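Local atomic coordinates of seryl-tRNA synthetase, cytoplasmic (Candida albicans, PDB entry 3QO8), a protein that catalyses the two-step attachment of serine to tRNA(Ser), activating the amino acid with ATP to Ser-AMP before transferring it to the acceptor end of the tRNA. Residues L224-E229 against S247-S252; L231-D236 against E240-A245; G291-H296 against E363-V368. One frame throughout, in Å; residues are numbered along the deposited sequence. Where two conformers were deposited one is given.

Interaction 1: L224-E229 against S247-S252; sequences LSQFDE and SEQPIS. With SSA (5'-O-(N-(L-seryl)-sulfamoyl)adenosine), chain B.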
loop_
_atom_site.group_PDB
_atom_site.type_symbol
_atom_site.label_atom_id
_atom_site.label_comp_id
_atom_site.label_asym_id
_atom_site.label_seq_id
_atom_site.Cartn_x
_atom_site.Cartn_y
_atom_site.Cartn_z
ATOM N N LEU A 224 6.308 19.878 7.461
ATOM C CA LEU A 224 7.665 19.549 7.021
ATOM C C LEU A 224 8.263 18.338 7.727
ATOM O O LEU A 224 8.885 17.478 7.098
ATOM C CB LEU A 224 8.593 20.751 7.210
ATOM C CG LEU A 224 10.064 20.497 6.873
ATOM C CD1 LEU A 224 10.207 20.090 5.418
ATOM C CD2 LEU A 224 10.909 21.723 7.175
ATOM N N SER A 225 8.085 18.274 9.043
ATOM C CA SER A 225 8.664 17.185 9.827
ATOM C C SER A 225 8.186 15.813 9.346
ATOM O O SER A 225 8.899 14.818 9.481
ATOM C CB SER A 225 8.359 17.359 11.315
ATOM O OG SER A 225 6.999 17.080 11.587
ATOM N N GLN A 226 6.980 15.759 8.787
ATOM C CA GLN A 226 6.457 14.501 8.268
ATOM C C GLN A 226 7.237 14.069 7.021
ATOM O O GLN A 226 7.523 12.884 6.838
ATOM C CB GLN A 226 4.946 14.596 8.007
ATOM C CG GLN A 226 4.134 14.817 9.289
ATOM C CD GLN A 226 2.635 14.966 9.050
ATOM O OE1 GLN A 226 2.115 16.084 8.949
ATOM N NE2 GLN A 226 1.932 13.839 8.978
ATOM N N PHE A 227 7.606 15.027 6.176
ATOM C CA PHE A 227 8.403 14.700 5.000
ATOM C C PHE A 227 9.786 14.174 5.384
ATOM O O PHE A 227 10.387 13.389 4.650
ATOM C CB PHE A 227 8.530 15.909 4.074
ATOM C CG PHE A 227 7.279 16.210 3.298
ATOM C CD1 PHE A 227 7.034 15.587 2.086
ATOM C CD2 PHE A 227 6.345 17.112 3.783
ATOM C CE1 PHE A 227 5.885 15.860 1.369
ATOM C CE2 PHE A 227 5.195 17.389 3.072
ATOM C CZ PHE A 227 4.964 16.762 1.862
ATOM N N ASP A 228 10.276 14.601 6.544
ATOM C CA ASP A 228 11.628 14.259 6.987
ATOM C C ASP A 228 11.785 12.845 7.556
ATOM O O ASP A 228 12.705 12.122 7.187
ATOM C CB ASP A 228 12.137 15.286 8.005
ATOM C CG ASP A 228 12.450 16.630 7.373
ATOM O OD1 ASP A 228 12.850 16.652 6.189
ATOM O OD2 ASP A 228 12.299 17.664 8.059
ATOM N N GLU A 229 10.902 12.449 8.462
ATOM C CA GLU A 229 11.089 11.169 9.134
ATOM C C GLU A 229 9.865 10.266 9.104
ATOM O O GLU A 229 9.843 9.226 9.770
ATOM C CB GLU A 229 11.540 11.387 10.583
ATOM C CG GLU A 229 10.555 12.162 11.441
ATOM C CD GLU A 229 11.105 12.469 12.825
ATOM O OE1 GLU A 229 12.309 12.218 13.060
ATOM O OE2 GLU A 229 10.334 12.959 13.678
ATOM N N SER A 247 -5.112 8.017 6.188
ATOM C CA SER A 247 -6.124 8.447 5.224
ATOM C C SER A 247 -6.552 9.900 5.435
ATOM O O SER A 247 -7.174 10.506 4.559
ATOM C CB SER A 247 -7.333 7.498 5.184
ATOM O OG SER A 247 -8.006 7.439 6.439
ATOM N N GLU A 248 -6.212 10.447 6.602
ATOM C CA GLU A 248 -6.435 11.859 6.890
ATOM C C GLU A 248 -5.885 12.719 5.757
ATOM O O GLU A 248 -6.503 13.691 5.332
ATOM C CB GLU A 248 -5.751 12.250 8.206
ATOM C CG GLU A 248 -5.912 13.716 8.583
ATOM C CD GLU A 248 -4.832 14.225 9.552
ATOM O OE1 GLU A 248 -4.305 13.440 10.384
ATOM O OE2 GLU A 248 -4.510 15.431 9.465
ATOM N N GLN A 249 -4.709 12.351 5.271
ATOM C CA GLN A 249 -4.023 13.149 4.264
ATOM C C GLN A 249 -4.809 13.271 2.948
ATOM O O GLN A 249 -5.175 14.381 2.551
ATOM C CB GLN A 249 -2.588 12.657 4.079
ATOM C CG GLN A 249 -1.699 13.100 5.245
ATOM C CD GLN A 249 -0.477 12.212 5.464
ATOM O OE1 GLN A 249 -0.357 11.129 4.892
ATOM N NE2 GLN A 249 0.436 12.677 6.306
ATOM N N PRO A 250 -5.100 12.140 2.278
ATOM C CA PRO A 250 -5.844 12.297 1.015
ATOM C C PRO A 250 -7.302 12.738 1.227
ATOM O O PRO A 250 -7.846 13.484 0.420
ATOM C CB PRO A 250 -5.770 10.895 0.364
ATOM C CG PRO A 250 -5.517 9.927 1.512
ATOM C CD PRO A 250 -4.684 10.747 2.531
ATOM N N ILE A 251 -7.925 12.302 2.312
ATOM C CA ILE A 251 -9.313 12.666 2.546
ATOM C C ILE A 251 -9.437 14.158 2.877
ATOM O O ILE A 251 -10.420 14.802 2.521
ATOM C CB ILE A 251 -9.957 11.764 3.633
ATOM C CG1 ILE A 251 -9.986 10.310 3.137
ATOM C CG2 ILE A 251 -11.361 12.286 3.998
ATOM C CD1 ILE A 251 -10.558 9.268 4.129
ATOM N N SER A 252 -8.435 14.727 3.544
ATOM C CA SER A 252 -8.474 16.162 3.817
ATOM C C SER A 252 -8.444 16.939 2.495
ATOM O O SER A 252 -9.023 18.017 2.386
ATOM C CB SER A 252 -7.323 16.606 4.736
ATOM O OG SER A 252 -6.080 16.607 4.049
HETATM N N10 SSA B . -5.118 10.943 11.231
HETATM C CA SSA B . -4.754 10.939 12.646
HETATM C CB SSA B . -5.873 10.307 13.473
HETATM O OG SSA B . -5.946 8.889 13.221
HETATM C C9 SSA B . -3.470 10.186 12.854
HETATM O O9 SSA B . -2.925 9.583 11.938
HETATM N N8 SSA B . -2.973 10.212 14.087
HETATM S S1 SSA B . -1.800 9.236 14.575
HETATM O O1S SSA B . -0.528 9.544 13.989
HETATM O O2S SSA B . -1.714 9.315 15.996
HETATM O "O5'" SSA B . -2.170 7.779 14.236
HETATM C "C5'" SSA B . -3.419 7.233 14.622
HETATM C "C4'" SSA B . -3.195 5.862 15.268
HETATM O "O4'" SSA B . -2.549 4.928 14.395
HETATM C "C3'" SSA B . -2.306 5.900 16.490
HETATM O "O3'" SSA B . -3.047 6.381 17.622
HETATM C "C2'" SSA B . -1.904 4.434 16.600
HETATM O "O2'" SSA B . -2.966 3.666 17.196
HETATM C "C1'" SSA B . -1.774 3.998 15.141
HETATM N N9 SSA B . -0.364 4.071 14.706
HETATM C C8 SSA B . 0.370 5.181 14.525
HETATM N N7 SSA B . 1.613 4.818 14.141
HETATM C C5 SSA B . 1.638 3.473 14.078
HETATM C C6 SSA B . 2.614 2.557 13.736
HETATM N N6 SSA B . 3.838 3.004 13.382
HETATM N N1 SSA B . 2.324 1.236 13.765
HETATM C C2 SSA B . 1.105 0.814 14.121
HETATM N N3 SSA B . 0.136 1.680 14.446
HETATM C C4 SSA B . 0.391 3.008 14.442
HETATM O O HOH W 1 -0.493 14.826 8.094
#

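Interaction 2: L231-D236 against E240-A245; sequences LYKVID and EKYLIA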
loop_
_atom_site.group_PDB
_atom_site.type_symbol
_atom_site.label_atom_id
_atom_site.label_comp_id
_atom_site.label_asym_id
_atom_site.label_seq_id
_atom_site.Cartn_x
_atom_site.Cartn_y
_atom_site.Cartn_z
ATOM N N LEU A 231 7.412 10.015 5.892
ATOM C CA LEU A 231 6.832 9.590 4.612
ATOM C C LEU A 231 7.787 8.857 3.685
ATOM O O LEU A 231 8.920 9.287 3.472
ATOM C CB LEU A 231 6.231 10.782 3.865
ATOM C CG LEU A 231 5.101 11.515 4.584
ATOM C CD1 LEU A 231 4.642 12.693 3.743
ATOM C CD2 LEU A 231 3.946 10.561 4.867
ATOM N N TYR A 232 7.310 7.755 3.116
ATOM C CA TYR A 232 8.073 7.046 2.118
ATOM C C TYR A 232 7.843 7.747 0.802
ATOM O O TYR A 232 6.704 8.065 0.450
ATOM C CB TYR A 232 7.569 5.616 1.956
ATOM C CG TYR A 232 7.932 4.669 3.069
ATOM C CD1 TYR A 232 9.133 3.973 3.047
ATOM C CD2 TYR A 232 7.063 4.454 4.124
ATOM C CE1 TYR A 232 9.465 3.093 4.053
ATOM C CE2 TYR A 232 7.378 3.573 5.139
ATOM C CZ TYR A 232 8.580 2.895 5.095
ATOM O OH TYR A 232 8.893 2.018 6.101
ATOM N N LYS A 233 8.913 7.957 0.054
ATOM C CA LYS A 233 8.786 8.492 -1.293
ATOM C C LYS A 233 8.652 7.343 -2.309
ATOM O O LYS A 233 9.252 6.282 -2.145
ATOM C CB LYS A 233 9.991 9.388 -1.603
ATOM C CG LYS A 233 9.869 10.188 -2.890
ATOM C CD LYS A 233 11.068 11.101 -3.099
ATOM C CE LYS A 233 11.106 12.210 -2.061
ATOM N NZ LYS A 233 12.297 13.099 -2.229
ATOM N N VAL A 234 7.841 7.549 -3.345
ATOM C CA VAL A 234 7.629 6.541 -4.369
ATOM C C VAL A 234 8.256 7.022 -5.675
ATOM O O VAL A 234 8.030 8.153 -6.078
ATOM C CB VAL A 234 6.116 6.291 -4.574
ATOM C CG1 VAL A 234 5.873 5.409 -5.759
ATOM C CG2 VAL A 234 5.509 5.666 -3.316
ATOM N N ILE A 235 9.055 6.175 -6.318
ATOM C CA ILE A 235 9.611 6.508 -7.636
ATOM C C ILE A 235 8.769 5.890 -8.748
ATOM O O ILE A 235 8.594 4.669 -8.807
ATOM C CB ILE A 235 11.066 6.026 -7.805
ATOM C CG1 ILE A 235 11.921 6.445 -6.609
ATOM C CG2 ILE A 235 11.656 6.568 -9.097
ATOM C CD1 ILE A 235 12.038 7.947 -6.438
ATOM N N ASP A 236 8.265 6.742 -9.635
ATOM C CA ASP A 236 7.395 6.328 -10.732
ATOM C C ASP A 236 7.978 6.833 -12.050
ATOM O O ASP A 236 7.610 7.903 -12.538
ATOM C CB ASP A 236 5.999 6.909 -10.511
ATOM C CG ASP A 236 5.023 6.554 -11.615
ATOM O OD1 ASP A 236 5.332 5.678 -12.457
ATOM O OD2 ASP A 236 3.931 7.162 -11.629
ATOM N N GLU A 240 7.707 11.383 -8.925
ATOM C CA GLU A 240 7.721 10.918 -7.547
ATOM C C GLU A 240 6.361 11.178 -6.930
ATOM O O GLU A 240 5.698 12.158 -7.265
ATOM C CB GLU A 240 8.796 11.654 -6.744
ATOM C CG GLU A 240 10.209 11.464 -7.273
ATOM C CD GLU A 240 11.228 12.329 -6.548
ATOM O OE1 GLU A 240 10.834 13.055 -5.609
ATOM O OE2 GLU A 240 12.422 12.288 -6.920
ATOM N N LYS A 241 5.949 10.285 -6.037
ATOM C CA LYS A 241 4.759 10.474 -5.232
ATOM C C LYS A 241 5.145 10.117 -3.794
ATOM O O LYS A 241 6.250 9.649 -3.536
ATOM C CB LYS A 241 3.603 9.587 -5.737
ATOM C CG LYS A 241 3.268 9.781 -7.240
ATOM C CD LYS A 241 2.067 8.940 -7.648
ATOM C CE LYS A 241 1.784 9.069 -9.154
ATOM N NZ LYS A 241 1.455 10.463 -9.582
ATOM N N TYR A 242 4.242 10.346 -2.860
ATOM C CA TYR A 242 4.445 9.881 -1.495
ATOM C C TYR A 242 3.406 8.827 -1.135
ATOM O O TYR A 242 2.265 8.900 -1.580
ATOM C CB TYR A 242 4.348 11.055 -0.524
ATOM C CG TYR A 242 5.528 11.989 -0.613
ATOM C CD1 TYR A 242 6.641 11.807 0.192
ATOM C CD2 TYR A 242 5.544 13.036 -1.525
ATOM C CE1 TYR A 242 7.731 12.650 0.107
ATOM C CE2 TYR A 242 6.630 13.884 -1.618
ATOM C CZ TYR A 242 7.721 13.689 -0.801
ATOM O OH TYR A 242 8.804 14.536 -0.893
ATOM N N LEU A 243 3.805 7.853 -0.328
ATOM C CA LEU A 243 2.843 6.990 0.346
ATOM C C LEU A 243 2.249 7.732 1.541
ATOM O O LEU A 243 2.960 8.463 2.244
ATOM C CB LEU A 243 3.526 5.705 0.811
ATOM C CG LEU A 243 3.863 4.729 -0.323
ATOM C CD1 LEU A 243 4.636 3.543 0.247
ATOM C CD2 LEU A 243 2.584 4.257 -1.004
ATOM N N ILE A 244 0.956 7.550 1.783
ATOM C CA ILE A 244 0.289 8.260 2.871
ATOM C C ILE A 244 0.595 7.636 4.229
ATOM O O ILE A 244 0.797 6.430 4.319
ATOM C CB ILE A 244 -1.245 8.325 2.655
ATOM C CG1 ILE A 244 -1.891 6.938 2.811
ATOM C CG2 ILE A 244 -1.562 8.978 1.269
ATOM C CD1 ILE A 244 -3.432 6.932 2.686
ATOM N N ALA A 245 0.642 8.475 5.271
ATOM C CA ALA A 245 0.819 8.027 6.648
ATOM C C ALA A 245 -0.526 7.746 7.303
ATOM O O ALA A 245 -0.602 7.074 8.331
ATOM C CB ALA A 245 1.599 9.103 7.464
HETATM O O HOH W 2 4.592 7.083 3.929
#

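Interaction 3: G291-H296 against E363-V368; sequences GIFRVH and EYKELV. With MG (magnesium ion), chain C; SSA (5'-O-(N-(L-seryl)-sulfamoyl)adenosine), chain B.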
loop_
_atom_site.group_PDB
_atom_site.type_symbol
_atom_site.label_atom_id
_atom_site.label_comp_id
_atom_site.label_asym_id
_atom_site.label_seq_id
_atom_site.Cartn_x
_atom_site.Cartn_y
_atom_site.Cartn_z
ATOM N N GLY A 291 6.234 -7.646 17.584
ATOM C CA GLY A 291 4.790 -7.547 17.472
ATOM C C GLY A 291 4.359 -6.588 16.382
ATOM O O GLY A 291 5.194 -6.056 15.635
ATOM N N ILE A 292 3.049 -6.350 16.291
ATOM C CA ILE A 292 2.499 -5.475 15.254
ATOM C C ILE A 292 1.934 -4.210 15.900
ATOM O O ILE A 292 0.982 -3.602 15.396
ATOM C CB ILE A 292 1.400 -6.185 14.428
ATOM C CG1 ILE A 292 0.315 -6.755 15.346
ATOM C CG2 ILE A 292 2.014 -7.291 13.582
ATOM C CD1 ILE A 292 -0.859 -7.361 14.591
ATOM N N PHE A 293 2.530 -3.824 17.024
ATOM C CA PHE A 293 2.096 -2.644 17.755
ATOM C C PHE A 293 2.605 -1.394 17.076
ATOM O O PHE A 293 1.873 -0.424 16.925
ATOM C CB PHE A 293 2.591 -2.685 19.216
ATOM C CG PHE A 293 2.212 -1.458 20.015
ATOM C CD1 PHE A 293 1.041 -1.432 20.759
ATOM C CD2 PHE A 293 3.013 -0.329 19.997
ATOM C CE1 PHE A 293 0.689 -0.303 21.490
ATOM C CE2 PHE A 293 2.664 0.803 20.718
ATOM C CZ PHE A 293 1.494 0.813 21.466
ATOM N N ARG A 294 3.873 -1.411 16.685
ATOM C CA ARG A 294 4.465 -0.286 15.987
ATOM C C ARG A 294 5.178 -0.816 14.763
ATOM O O ARG A 294 6.249 -1.419 14.880
ATOM C CB ARG A 294 5.479 0.462 16.869
ATOM C CG ARG A 294 6.096 1.647 16.132
ATOM C CD ARG A 294 7.119 2.420 16.976
ATOM N NE ARG A 294 6.495 3.018 18.143
ATOM C CZ ARG A 294 5.751 4.121 18.115
ATOM N NH1 ARG A 294 5.539 4.756 16.965
ATOM N NH2 ARG A 294 5.219 4.591 19.239
ATOM N N VAL A 295 4.575 -0.604 13.594
ATOM C CA VAL A 295 5.077 -1.189 12.350
ATOM C C VAL A 295 5.170 -0.134 11.263
ATOM O O VAL A 295 4.798 1.013 11.484
ATOM C CB VAL A 295 4.168 -2.342 11.879
ATOM C CG1 VAL A 295 4.342 -3.572 12.789
ATOM C CG2 VAL A 295 2.702 -1.879 11.849
ATOM N N HIS A 296 5.677 -0.513 10.087
ATOM C CA HIS A 296 5.852 0.442 8.986
ATOM C C HIS A 296 4.615 0.533 8.085
ATOM O O HIS A 296 4.481 1.480 7.322
ATOM C CB HIS A 296 7.069 0.077 8.122
ATOM C CG HIS A 296 8.381 0.257 8.827
ATOM N ND1 HIS A 296 8.838 1.490 9.247
ATOM C CD2 HIS A 296 9.324 -0.641 9.198
ATOM C CE1 HIS A 296 10.003 1.342 9.856
ATOM N NE2 HIS A 296 10.323 0.061 9.833
ATOM N N GLU A 363 0.311 -0.896 31.271
ATOM C CA GLU A 363 0.382 0.516 30.916
ATOM C C GLU A 363 -0.760 0.850 29.981
ATOM O O GLU A 363 -1.201 0.004 29.207
ATOM C CB GLU A 363 1.669 0.809 30.155
ATOM C CG GLU A 363 2.940 0.549 30.916
ATOM C CD GLU A 363 4.164 0.759 30.049
ATOM O OE1 GLU A 363 4.020 1.370 28.967
ATOM O OE2 GLU A 363 5.264 0.312 30.446
ATOM N N TYR A 364 -1.216 2.090 30.041
ATOM C CA TYR A 364 -2.092 2.634 29.022
ATOM C C TYR A 364 -1.263 2.962 27.790
ATOM O O TYR A 364 -0.207 3.587 27.900
ATOM C CB TYR A 364 -2.744 3.912 29.529
ATOM C CG TYR A 364 -3.857 3.690 30.531
ATOM C CD1 TYR A 364 -5.095 3.192 30.119
ATOM C CD2 TYR A 364 -3.687 4.016 31.877
ATOM C CE1 TYR A 364 -6.121 3.004 31.023
ATOM C CE2 TYR A 364 -4.711 3.830 32.793
ATOM C CZ TYR A 364 -5.926 3.328 32.358
ATOM O OH TYR A 364 -6.959 3.144 33.231
ATOM N N LYS A 365 -1.747 2.556 26.619
ATOM C CA LYS A 365 -1.044 2.831 25.355
ATOM C C LYS A 365 -1.955 3.509 24.358
ATOM O O LYS A 365 -3.107 3.121 24.200
ATOM C CB LYS A 365 -0.532 1.534 24.723
ATOM C CG LYS A 365 0.273 0.645 25.674
ATOM C CD LYS A 365 1.685 1.142 25.823
ATOM C CE LYS A 365 2.623 0.391 24.900
ATOM N NZ LYS A 365 4.035 0.819 25.108
ATOM N N GLU A 366 -1.419 4.498 23.658
ATOM C CA GLU A 366 -2.192 5.246 22.680
ATOM C C GLU A 366 -2.790 4.364 21.563
ATOM O O GLU A 366 -2.063 3.650 20.882
ATOM C CB GLU A 366 -1.292 6.300 22.057
ATOM C CG GLU A 366 -1.978 7.085 20.947
ATOM C CD GLU A 366 -0.986 7.740 20.011
ATOM O OE1 GLU A 366 0.176 7.954 20.417
ATOM O OE2 GLU A 366 -1.374 8.043 18.869
ATOM N N LEU A 367 -4.108 4.417 21.378
ATOM C CA LEU A 367 -4.759 3.758 20.225
ATOM C C LEU A 367 -5.439 4.769 19.298
ATOM O O LEU A 367 -5.766 4.454 18.157
ATOM C CB LEU A 367 -5.833 2.766 20.682
ATOM C CG LEU A 367 -5.392 1.522 21.459
ATOM C CD1 LEU A 367 -6.543 0.543 21.515
ATOM C CD2 LEU A 367 -4.188 0.869 20.808
ATOM N N VAL A 368 -5.695 5.965 19.817
ATOM C CA VAL A 368 -6.488 6.955 19.112
ATOM C C VAL A 368 -5.979 8.364 19.370
ATOM O O VAL A 368 -5.691 8.715 20.523
ATOM C CB VAL A 368 -7.979 6.886 19.554
ATOM C CG1 VAL A 368 -8.752 8.112 19.063
ATOM C CG2 VAL A 368 -8.634 5.598 19.064
HETATM MG MG MG C . -1.041 10.300 18.057
HETATM N N10 SSA B . -5.118 10.943 11.231
HETATM C CA SSA B . -4.754 10.939 12.646
HETATM C CB SSA B . -5.873 10.307 13.473
HETATM O OG SSA B . -5.946 8.889 13.221
HETATM C C9 SSA B . -3.470 10.186 12.854
HETATM O O9 SSA B . -2.925 9.583 11.938
HETATM N N8 SSA B . -2.973 10.212 14.087
HETATM S S1 SSA B . -1.800 9.236 14.575
HETATM O O1S SSA B . -0.528 9.544 13.989
HETATM O O2S SSA B . -1.714 9.315 15.996
HETATM O "O5'" SSA B . -2.170 7.779 14.236
HETATM C "C5'" SSA B . -3.419 7.233 14.622
HETATM C "C4'" SSA B . -3.195 5.862 15.268
HETATM O "O4'" SSA B . -2.549 4.928 14.395
HETATM C "C3'" SSA B . -2.306 5.900 16.490
HETATM O "O3'" SSA B . -3.047 6.381 17.622
HETATM C "C2'" SSA B . -1.904 4.434 16.600
HETATM O "O2'" SSA B . -2.966 3.666 17.196
HETATM C "C1'" SSA B . -1.774 3.998 15.141
HETATM N N9 SSA B . -0.364 4.071 14.706
HETATM C C8 SSA B . 0.370 5.181 14.525
HETATM N N7 SSA B . 1.613 4.818 14.141
HETATM C C5 SSA B . 1.638 3.473 14.078
HETATM C C6 SSA B . 2.614 2.557 13.736
HETATM N N6 SSA B . 3.838 3.004 13.382
HETATM N N1 SSA B . 2.324 1.236 13.765
HETATM C C2 SSA B . 1.105 0.814 14.121
HETATM N N3 SSA B . 0.136 1.680 14.446
HETATM C C4 SSA B . 0.391 3.008 14.442
HETATM O O HOH W 3 1.463 10.100 17.881
HETATM O O HOH W 4 -0.410 11.218 20.166
HETATM O O HOH W 5 -0.835 12.565 16.801
#

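Interaction 1: L224-E229 against S247-S252
Two glutamine amides, those of Q226 and Q249, share one water across this contact. Q226 NE2 donates a hydrogen bond to water 1 at 2.8 Å, and Q249 NE2 donates another at 2.9 Å, so the water oxygen is gripped as acceptor from both segments. The two NE2 atoms themselves stand 3.3 Å apart, but both are donors and cannot bond to each other; water 1 accepts a hydrogen bond from each. Both chains run out extended from their helices and slide past each other in opposite directions, their amide planes turned 36° apart. For Q226 the reach follows from CG lying anti to the carbonyl carbon (chi1 -64°) and an extended chain beyond CG. Each amide has further partners, which restrict its rotation: Q226 NE2 bonds to E230 OE1 and Q226 OE1 accepts from Q223 N, while Q249 OE1 accepts from A245 N. The helices 224-229 and 248-252 belong to the class II catalytic core, and the second borders the serine site. There, in the conformer given, E248 OE1 accepts a hydrogen bond from the seryl amine SSA N10 at 2.8 Å, and its other oxygen, OE2, is tied to Q377. One turn on, S252 OG donates to Q249 O at 2.8 Å and also bonds to T221.

Interaction 2: L231-D236 against E240-A245
Y232, V234, K241 and L243 carry the backbone bonds that join these two strands. V234 and K241 form an antiparallel hydrogen-bonded pair: V234 N reaches K241 O at 2.6 Å, and K241 N returns to V234 O at 3.0 Å. Further along, L243 N donates to Y232 O at 3.0 Å. Beyond it water 2 extends the pairing, accepting from Y232 N and donating to L243 O.

The tight part lies on the side of V234 and L243, whose side chains cross at about a right angle with V234 CG2 3.5 Å from L243 CG. With V234 CG1 anti to the backbone N (chi1 172°), CG2 lies beside that N and meets the leucine. At the start of 231-236, L231 crosses the Y242 ring likewise, its CB 3.8 Å from Y242 CD1, while its CD2 rests on A245 CB.

Looser contacts lie on the other face, where K233 and E240 are partly exposed. K233 runs beside Y242, placing CE 3.5 Å from Y242 OH, but its salt bridge from NZ to E240 OE1 is long at 3.7 Å; E240 OE1 also pairs with K215. D236 pairs with R280 of the second subunit. K233 and I235 join a strand of that subunit in antiparallel pairing, so the arrangement is a beta hairpin whose sheet continues across the dimer interface.

Interaction 3: G291-H296 against E363-V368
The adenosine end of the seryl-sulfamoyl-adenosine pocket lies between these two segments, with F293 and K365 touching at its border. F293 CZ approaches K365 CE at 3.6 Å, and K365 CB lies equally near the two ring atoms F293 CZ and CE1, so the lysine's aliphatic part packs obliquely on the ring. F293 reaches across with CG anti to the backbone N (chi1 178°), while bends at chi2 and chi3 bring both CB and CE of the lysine to the CZ-CE1 side of the ring. The same ring makes a cation-pi contact with R410, which also bonds to the carbonyl oxygens of F293 and E366, so one arginine contacts both segments.

The loop 291-296 reads the adenine through its backbone: V295 N donates to SSA N1 at 2.9 Å in a nearly straight bond of 170°, and SSA N6 donates back to V295 O at 2.9 Å with a more bent 133°. Strand 363-368 holds the ribose. SSA O3' donates to E366 OE2 at 2.7 Å, and SSA O2' donates to L367 O at 3.1 Å. E366 OE2 also binds the magnesium ion at 2.4 Å, as does SSA O2S, so one carboxylate oxygen links sugar and metal; three waters and S369 complete the shell. Across from L354 the strand carries two residues, L367 and V368, in a classic beta bulge of the class II synthetase active-site sheet.

Overall arrangement
After the N-terminal tRNA-binding extension and the first elements of the catalytic core, the chain enters helix 224-229, runs through the hairpin of interaction 2, and returns in helix 248-252, where interaction 1 closes the loop; interaction 2 is therefore nested inside it. The two touch: F227 packs on Y242 and P250 on I244. Interaction 3 follows in series, closing a longer excursion of 66 residues between the loop before strand 297-307 and strand 363-372. Its centre lies about 19 Å from that of interaction 1 and about 23 Å from that of interaction 2, yet Y232 packs on H296. Interactions 1 and 3 meet the same ligand at its seryl and adenosine ends; interaction 2 continues its sheet into the second subunit.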